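Long-range contacts in beta-d-glucoside glucohydrolase (Hypocrea jecorina, PDB 3ZZ1), which probably hydrolyses terminal, non-reducing beta-D-glucosyl residues with release of beta-D-glucose, as a family 3 glycoside hydrolase in cellulose degradation: residues A356-H361 with P395-N400; T7-A12 with Q194-S199. All coordinates share one frame; numbering follows the deposited sequence. Where two conformers were deposited one is given.

Interaction 1. Residues A356-H361 with P395-N400; sequences AIIGNH and PYDAIN
The phenol ring of Tyr396 and the CG2 methyl of Ile357 meet obliquely: CG2 lies 3.9 Å from Tyr396 CB and 4.1 Å from Tyr396 CD2. One ring face bears Asn400 CB, one helical turn further on, 4.0 Å above the plane and offset toward the rim. Val410 and Leu412 of strand 409-413 also touch Tyr396. With CG anti to the backbone N (chi1 167°), the ring turns away from 356-361, although its CB remains directed at that loop, 4.2 Å from Ala356 CB.

The polar link lies beside this apolar patch. Tyr396 N donates to Ala356 O at 2.9 Å, with a nearly straight N-H...O angle of 163°; the donor is tilted 24° out of the carbonyl plane. Pro395, at the start of the helix, has no N-H to offer, but its ring CD packs 3.3 Å from Ala356 O. Next along, a water accepts from Ile358 N and donates to Asp397 OD2, 2.7 Å away, bridging the loop backbone to the side chain of exposed Asp397.

The loop leaving strand 348-352 thus packs on the start of helix 395-404, the helix of the beta-alpha-beta crossover that leads on to the adjacent parallel strand 409-413 of the C-terminal domain. Phe434 of strand 430-437 touches the side chains of both Ala356 and Pro395. Chemically, a loop carbonyl supplies an acceptor for an N-H of the first helical turn, which has no preceding turn to bond to, while the Asp397 carboxylate near the same end probably interacts favourably with the helix dipole.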
loop_
_atom_site.group_PDB
_atom_site.type_symbol
_atom_site.label_atom_id
_atom_site.label_comp_id
_atom_site.label_asym_id
_atom_site.label_seq_id
_atom_site.Cartn_x
_atom_site.Cartn_y
_atom_site.Cartn_z
ATOM N N ALA A 356 14.383 19.362 -6.318
ATOM C CA ALA A 356 14.182 20.346 -5.256
ATOM C C ALA A 356 13.041 21.323 -5.560
ATOM O O ALA A 356 12.394 21.825 -4.639
ATOM C CB ALA A 356 15.477 21.103 -4.989
ATOM N N ILE A 357 12.784 21.577 -6.845
ATOM C CA ILE A 357 11.807 22.602 -7.254
ATOM C C ILE A 357 10.533 22.077 -7.933
ATOM O O ILE A 357 10.443 20.907 -8.297
ATOM C CB ILE A 357 12.452 23.676 -8.171
ATOM C CG1 ILE A 357 12.949 23.041 -9.481
ATOM C CG2 ILE A 357 13.563 24.417 -7.426
ATOM C CD1 ILE A 357 13.078 24.027 -10.635
ATOM N N ILE A 358 9.559 22.970 -8.102
ATOM C CA ILE A 358 8.327 22.679 -8.838
ATOM C C ILE A 358 8.649 22.371 -10.306
ATOM O O ILE A 358 9.360 23.131 -10.965
ATOM C CB ILE A 358 7.324 23.869 -8.760
ATOM C CG1 ILE A 358 6.828 24.100 -7.321
ATOM C CG2 ILE A 358 6.153 23.679 -9.727
ATOM C CD1 ILE A 358 5.953 22.989 -6.753
ATOM N N GLY A 359 8.128 21.247 -10.796
ATOM C CA GLY A 359 8.259 20.869 -12.196
ATOM C C GLY A 359 6.918 20.446 -12.768
ATOM O O GLY A 359 5.872 20.735 -12.184
ATOM N N ASN A 360 6.951 19.753 -13.904
ATOM C CA ASN A 360 5.732 19.324 -14.594
ATOM C C ASN A 360 4.930 18.277 -13.818
ATOM O O ASN A 360 3.724 18.143 -14.013
ATOM C CB ASN A 360 6.056 18.816 -16.003
ATOM C CG ASN A 360 6.365 19.941 -16.984
ATOM O OD1 ASN A 360 5.874 21.066 -16.851
ATOM N ND2 ASN A 360 7.175 19.633 -17.985
ATOM N N HIS A 361 5.610 17.546 -12.938
ATOM C CA HIS A 361 4.963 16.573 -12.061
ATOM C C HIS A 361 4.037 17.256 -11.050
ATOM O O HIS A 361 2.866 16.891 -10.918
ATOM C CB HIS A 361 6.015 15.730 -11.336
ATOM C CG HIS A 361 5.432 14.701 -10.422
ATOM N ND1 HIS A 361 5.285 14.908 -9.068
ATOM C CD2 HIS A 361 4.939 13.466 -10.672
ATOM C CE1 HIS A 361 4.730 13.841 -8.523
ATOM N NE2 HIS A 361 4.512 12.952 -9.474
ATOM N N PRO A 395 10.364 21.195 -1.902
ATOM C CA PRO A 395 11.417 21.237 -0.893
ATOM C C PRO A 395 12.167 22.574 -0.867
ATOM O O PRO A 395 12.366 23.134 0.216
ATOM C CB PRO A 395 12.348 20.104 -1.318
ATOM C CG PRO A 395 11.455 19.130 -1.989
ATOM C CD PRO A 395 10.418 19.951 -2.695
ATOM N N TYR A 396 12.552 23.084 -2.041
ATOM C CA TYR A 396 13.312 24.340 -2.113
ATOM C C TYR A 396 12.589 25.532 -1.491
ATOM O O TYR A 396 13.168 26.263 -0.690
ATOM C CB TYR A 396 13.731 24.695 -3.547
ATOM C CG TYR A 396 14.218 26.131 -3.652
ATOM C CD1 TYR A 396 15.427 26.524 -3.064
ATOM C CD2 TYR A 396 13.450 27.103 -4.295
ATOM C CE1 TYR A 396 15.866 27.848 -3.136
ATOM C CE2 TYR A 396 13.880 28.426 -4.373
ATOM C CZ TYR A 396 15.086 28.791 -3.795
ATOM O OH TYR A 396 15.509 30.101 -3.880
ATOM N N ASP A 397 11.336 25.731 -1.890
ATOM C CA ASP A 397 10.543 26.869 -1.432
ATOM C C ASP A 397 10.375 26.826 0.088
ATOM O O ASP A 397 10.493 27.854 0.761
ATOM C CB ASP A 397 9.189 26.908 -2.154
ATOM C CG ASP A 397 9.327 27.201 -3.655
ATOM O OD1 ASP A 397 10.100 28.109 -4.021
ATOM O OD2 ASP A 397 8.653 26.529 -4.473
ATOM N N ALA A 398 10.134 25.629 0.620
ATOM C CA ALA A 398 10.010 25.432 2.062
ATOM C C ALA A 398 11.342 25.622 2.788
ATOM O O ALA A 398 11.387 26.239 3.861
ATOM C CB ALA A 398 9.423 24.065 2.367
ATOM N N ILE A 399 12.421 25.093 2.212
ATOM C CA ILE A 399 13.755 25.236 2.806
ATOM C C ILE A 399 14.202 26.702 2.805
ATOM O O ILE A 399 14.745 27.189 3.804
ATOM C CB ILE A 399 14.801 24.303 2.135
ATOM C CG1 ILE A 399 14.614 22.866 2.642
ATOM C CG2 ILE A 399 16.240 24.784 2.402
ATOM C CD1 ILE A 399 15.303 21.799 1.803
ATOM N N ASN A 400 13.946 27.393 1.696
ATOM C CA ASN A 400 14.286 28.808 1.544
ATOM C C ASN A 400 13.584 29.701 2.576
ATOM O O ASN A 400 14.220 30.558 3.183
ATOM C CB ASN A 400 13.985 29.282 0.115
ATOM C CG ASN A 400 14.524 30.679 -0.176
ATOM O OD1 ASN A 400 15.560 31.087 0.350
ATOM N ND2 ASN A 400 13.819 31.414 -1.034
HETATM O O HOH W 1 9.825 25.581 -6.654
#

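Interaction 2. Residues T7-A12 with Q194-S199; sequences TPWGTA and QANVAS
Trp9 drives the rim of its indole against Asn196 and the backbone that follows, and this is the tight part of the contact. Asn196 OD1 sits at the ring edge, near its plane, 3.0 Å from Trp9 CD1; Asn196 CG, anti to the carbonyl carbon and beside the backbone N (chi1 -65°), puts it there. Trp9 NE1 is 3.3 Å from Asn196 OD1, but the angle is too poor for a hydrogen bond. Further round the rim, Val197 O lies in the ring plane, 3.3 Å from Trp9 CZ2. Ala198 O lies further off, 4.0 Å from Trp9 CH2. Ring and amide planes stand 83° apart: the Asn196 amide is upright to the indole and is not stacked on it.

Direct hydrogen bonds across the contact are absent; water takes their place. One molecule accepts from Trp9 N and donates to Asn196 OD1, 3.2 Å away. Another donates to Val197 O at 2.8 Å while accepting only a weak bond from Trp9 NE1. The looser side is at exposed Pro8, whose CB comes no closer than 4.4 Å to Asn196 ND2.

Both partners are shaped by helix ends. Thr7 is the N-cap of helix 8-20, its OG1 accepting from Gly10 N, whereas Asn196, with a positive phi of 64°, is the C' residue of the Schellman motif that ends helix 178-194. Ala294 and Leu298 of helix 282-298 also pack on Trp9. Beyond Asn196 the chain enters strand 199-202, bonded to strand 154-160. The N-terminal helix is thereby set against the helix-to-strand turn of the TIM-barrel-like domain, beside helix 282-298.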
loop_
_atom_site.group_PDB
_atom_site.type_symbol
_atom_site.label_atom_id
_atom_site.label_comp_id
_atom_site.label_asym_id
_atom_site.label_seq_id
_atom_site.Cartn_x
_atom_site.Cartn_y
_atom_site.Cartn_z
ATOM N N THR A 7 -24.834 -9.392 12.326
ATOM C CA THR A 7 -23.599 -8.725 11.921
ATOM C C THR A 7 -23.906 -7.750 10.781
ATOM O O THR A 7 -24.932 -7.888 10.110
ATOM C CB THR A 7 -22.502 -9.734 11.478
ATOM O OG1 THR A 7 -22.909 -10.401 10.275
ATOM C CG2 THR A 7 -22.207 -10.762 12.576
ATOM N N PRO A 8 -23.030 -6.748 10.565
ATOM C CA PRO A 8 -23.278 -5.793 9.485
ATOM C C PRO A 8 -23.555 -6.446 8.116
ATOM O O PRO A 8 -24.486 -6.031 7.428
ATOM C CB PRO A 8 -21.998 -4.954 9.469
ATOM C CG PRO A 8 -21.568 -4.950 10.903
ATOM C CD PRO A 8 -21.873 -6.343 11.394
ATOM N N TRP A 9 -22.778 -7.460 7.739
ATOM C CA TRP A 9 -22.990 -8.168 6.466
ATOM C C TRP A 9 -24.279 -8.987 6.449
ATOM O O TRP A 9 -24.920 -9.122 5.403
ATOM C CB TRP A 9 -21.814 -9.087 6.137
ATOM C CG TRP A 9 -20.708 -8.458 5.327
ATOM C CD1 TRP A 9 -19.415 -8.293 5.715
ATOM C CD2 TRP A 9 -20.793 -7.944 3.985
ATOM N NE1 TRP A 9 -18.686 -7.706 4.708
ATOM C CE2 TRP A 9 -19.507 -7.477 3.637
ATOM C CE3 TRP A 9 -21.829 -7.833 3.048
ATOM C CZ2 TRP A 9 -19.225 -6.903 2.393
ATOM C CZ3 TRP A 9 -21.547 -7.256 1.808
ATOM C CH2 TRP A 9 -20.255 -6.799 1.496
ATOM N N GLY A 10 -24.641 -9.544 7.605
ATOM C CA GLY A 10 -25.858 -10.345 7.744
ATOM C C GLY A 10 -27.115 -9.536 7.496
ATOM O O GLY A 10 -28.015 -9.970 6.774
ATOM N N THR A 11 -27.162 -8.348 8.093
ATOM C CA THR A 11 -28.278 -7.419 7.930
ATOM C C THR A 11 -28.313 -6.857 6.510
ATOM O O THR A 11 -29.390 -6.701 5.933
ATOM C CB THR A 11 -28.219 -6.286 8.983
ATOM O OG1 THR A 11 -28.241 -6.864 10.296
ATOM C CG2 THR A 11 -29.404 -5.319 8.837
ATOM N N ALA A 12 -27.135 -6.578 5.949
ATOM C CA ALA A 12 -27.026 -6.121 4.562
ATOM C C ALA A 12 -27.568 -7.174 3.601
ATOM O O ALA A 12 -28.215 -6.843 2.603
ATOM C CB ALA A 12 -25.586 -5.781 4.220
ATOM N N GLN A 194 -11.979 -9.297 6.423
ATOM C CA GLN A 194 -12.343 -9.238 7.844
ATOM C C GLN A 194 -12.742 -7.816 8.261
ATOM O O GLN A 194 -13.508 -7.631 9.203
ATOM C CB GLN A 194 -11.197 -9.766 8.715
ATOM C CG GLN A 194 -11.610 -10.175 10.135
ATOM C CD GLN A 194 -11.567 -9.024 11.135
ATOM O OE1 GLN A 194 -10.903 -8.009 10.915
ATOM N NE2 GLN A 194 -12.282 -9.184 12.244
ATOM N N ALA A 195 -12.228 -6.823 7.538
ATOM C CA ALA A 195 -12.569 -5.423 7.776
ATOM C C ALA A 195 -13.883 -5.065 7.091
ATOM O O ALA A 195 -14.276 -3.902 7.064
ATOM C CB ALA A 195 -11.436 -4.503 7.287
ATOM N N ASN A 196 -14.552 -6.082 6.547
ATOM C CA ASN A 196 -15.809 -5.940 5.803
ATOM C C ASN A 196 -15.677 -5.133 4.513
ATOM O O ASN A 196 -16.586 -4.383 4.162
ATOM C CB ASN A 196 -16.927 -5.355 6.679
ATOM C CG ASN A 196 -17.318 -6.271 7.821
ATOM O OD1 ASN A 196 -17.298 -7.496 7.693
ATOM N ND2 ASN A 196 -17.681 -5.676 8.950
ATOM N N VAL A 197 -14.563 -5.300 3.799
ATOM C CA VAL A 197 -14.395 -4.623 2.517
ATOM C C VAL A 197 -15.601 -4.969 1.652
ATOM O O VAL A 197 -16.103 -6.095 1.696
ATOM C CB VAL A 197 -13.036 -4.957 1.818
ATOM C CG1 VAL A 197 -13.032 -6.363 1.202
ATOM C CG2 VAL A 197 -12.690 -3.900 0.765
ATOM N N ALA A 198 -16.087 -3.977 0.913
ATOM C CA ALA A 198 -17.299 -4.119 0.117
ATOM C C ALA A 198 -17.020 -4.928 -1.134
ATOM O O ALA A 198 -17.818 -5.789 -1.526
ATOM C CB ALA A 198 -17.835 -2.748 -0.261
ATOM N N SER A 199 -15.869 -4.655 -1.743
ATOM C CA SER A 199 -15.514 -5.235 -3.024
ATOM C C SER A 199 -14.036 -5.610 -3.114
ATOM O O SER A 199 -13.204 -5.128 -2.337
ATOM C CB SER A 199 -15.874 -4.262 -4.150
ATOM O OG SER A 199 -15.656 -4.847 -5.419
HETATM O O HOH W 2 -20.106 -8.258 8.974
HETATM O O HOH W 3 -15.787 -8.335 3.413
#

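From the N terminus, the chain first enters interaction 2 at 7-12 and closes it at 194-199, a loop with 181 intervening residues that ties the first helix to the turn that leads into strand 199-202. Interaction 1 opens later, at 356-361, and closes after only 33 residues, none in helix or strand, at 395-400 within the C-terminal domain. The two are therefore in series, neither nested nor crossing. The centres of interactions 1 and 2 are 44 Å apart. Their nearest atoms are about 26 Å apart, on opposite sides of the chain's centre; one joins the N-terminal helix to a distant turn of the N-terminal domain, the other the two ends of a local strand-to-helix connection.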